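Local atomic coordinates of uncharacterized protein (Staphylococcus aureus, PDB entry 4YBV), a protein that probably hydrolyses acyl thioesters, as a thioesterase of the hot dog fold. Residues I106-D109 against K110-I114. The protein carries 1 engineered substitution. Residues are numbered along the deposited sequence; the frame is centred on the assembly and turned at random.
Sequences IKND and KEQLI
The side chain of N108 folds over one side of a tight beta hairpin and hydrogen-bonds to K110 and Q112. The hairpin joins strands 99-107 and 113-124, neighbours in the antiparallel sheet of the hot dog fold. A type I turn runs from N108 to E111, closed by E111 N to N108 O at 3.1 Å. E111, the last residue of the turn, has a left-handed backbone (phi 62°). This makes the loop a type I turn with a G1 beta bulge and sets Q112 opposite N108.

N108 CB lies against I114 CG1 and CD1. Its CG sits between the backbone N and the carbonyl carbon (chi1 60°), which carries the amide over the turn. CG packs on I114 CD1. OD1 takes two backbone N-H groups, one from either face of the amide plane. Q112 N is 2.9 Å from N108 OD1 and tilted from the plane. K110 N is 3.1 Å from N108 OD1 and stands well above the plane. The two bonds tie the third residue of the turn, K110, and the residue just after it, Q112, to one oxygen.

ND2 gives a nearly straight bond to Q112 OE1. The acceptor lies almost in the N108 amide plane, and the two amides are turned 33° apart. ND2 also makes a weak hydrogen bond to S80 O, so the group has partners at both its oxygen and its nitrogen. This should limit rotation about chi2.

Backbone bonds close the hairpin: N108 N to Q112 O at the loop, and I114 N to I106 O, at 2.6 Å, between the strands. Between them K107 and L113 form a non-hydrogen-bonded pair. L113 packs on I93 of the second subunit, and L113 O is hydrogen-bonded to H79. On the opposite strand, K107 CA makes a CA-H...O contact of 3.1 Å with Q112 O, the same oxygen that receives N108 N.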
# COMPACT_ATOMS: atom_id res chain seq x y z
N ILE A 106 13.60 -3.42 7.41
CA ILE A 106 13.81 -3.55 8.84
C ILE A 106 14.09 -4.99 9.18
O ILE A 106 13.30 -5.89 8.84
CB ILE A 106 12.61 -3.04 9.64
CG1 ILE A 106 12.19 -1.69 9.02
CG2 ILE A 106 12.98 -2.93 11.10
CD1 ILE A 106 11.09 -0.93 9.70
N LYS A 107 15.26 -5.17 9.81
CA LYS A 107 15.82 -6.47 10.12
C LYS A 107 16.03 -6.68 11.59
O LYS A 107 16.23 -5.71 12.32
CB LYS A 107 17.18 -6.65 9.41
CG LYS A 107 17.10 -6.58 7.91
CD LYS A 107 18.45 -6.80 7.23
CE LYS A 107 18.25 -6.82 5.74
NZ LYS A 107 19.60 -6.85 5.07
N ASN A 108 16.02 -7.94 12.01
CA ASN A 108 16.40 -8.26 13.39
C ASN A 108 17.89 -8.61 13.48
O ASN A 108 18.63 -8.40 12.51
CB ASN A 108 15.54 -9.41 13.98
CG ASN A 108 15.65 -10.73 13.19
OD1 ASN A 108 16.56 -10.94 12.36
ND2 ASN A 108 14.69 -11.63 13.45
N ASP A 109 18.28 -9.13 14.65
CA ASP A 109 19.62 -9.59 15.04
C ASP A 109 20.20 -10.73 14.24
O ASP A 109 21.41 -10.96 14.26
CB ASP A 109 19.60 -10.07 16.49
CG ASP A 109 19.93 -8.99 17.41
OD1 ASP A 109 19.95 -9.25 18.65
OD2 ASP A 109 20.17 -7.86 16.90
N LYS A 110 19.32 -11.46 13.57
CA LYS A 110 19.69 -12.60 12.75
C LYS A 110 19.68 -12.21 11.26
O LYS A 110 19.68 -13.07 10.37
CB LYS A 110 18.73 -13.76 13.04
CG LYS A 110 18.92 -14.36 14.43
CD LYS A 110 17.72 -15.21 14.89
CE LYS A 110 16.55 -14.34 15.31
NZ LYS A 110 15.57 -15.04 16.18
N GLU A 111 19.67 -10.91 10.99
CA GLU A 111 19.65 -10.38 9.64
C GLU A 111 18.41 -10.78 8.86
O GLU A 111 18.37 -10.67 7.63
CB GLU A 111 20.90 -10.82 8.87
CG GLU A 111 22.23 -10.49 9.53
CD GLU A 111 22.56 -9.01 9.54
OE1 GLU A 111 22.14 -8.28 8.60
OE2 GLU A 111 23.26 -8.58 10.48
N GLN A 112 17.39 -11.27 9.56
CA GLN A 112 16.11 -11.59 8.90
C GLN A 112 15.31 -10.32 8.68
O GLN A 112 15.28 -9.45 9.55
CB GLN A 112 15.29 -12.55 9.76
CG GLN A 112 15.92 -13.88 10.02
CD GLN A 112 15.04 -14.73 10.90
OE1 GLN A 112 14.86 -14.43 12.08
NE2 GLN A 112 14.43 -15.74 10.31
N LEU A 113 14.66 -10.22 7.52
CA LEU A 113 13.74 -9.15 7.28
C LEU A 113 12.54 -9.33 8.22
O LEU A 113 11.93 -10.39 8.26
CB LEU A 113 13.27 -9.12 5.82
CG LEU A 113 14.04 -8.22 4.88
CD1 LEU A 113 13.49 -8.41 3.49
CD2 LEU A 113 13.92 -6.77 5.32
N ILE A 114 12.23 -8.29 8.98
CA ILE A 114 11.08 -8.26 9.86
C ILE A 114 9.93 -7.53 9.16
O ILE A 114 8.77 -7.94 9.24
CB ILE A 114 11.44 -7.58 11.20
CG1 ILE A 114 12.55 -8.35 11.88
CG2 ILE A 114 10.27 -7.56 12.13
CD1 ILE A 114 12.22 -9.79 12.10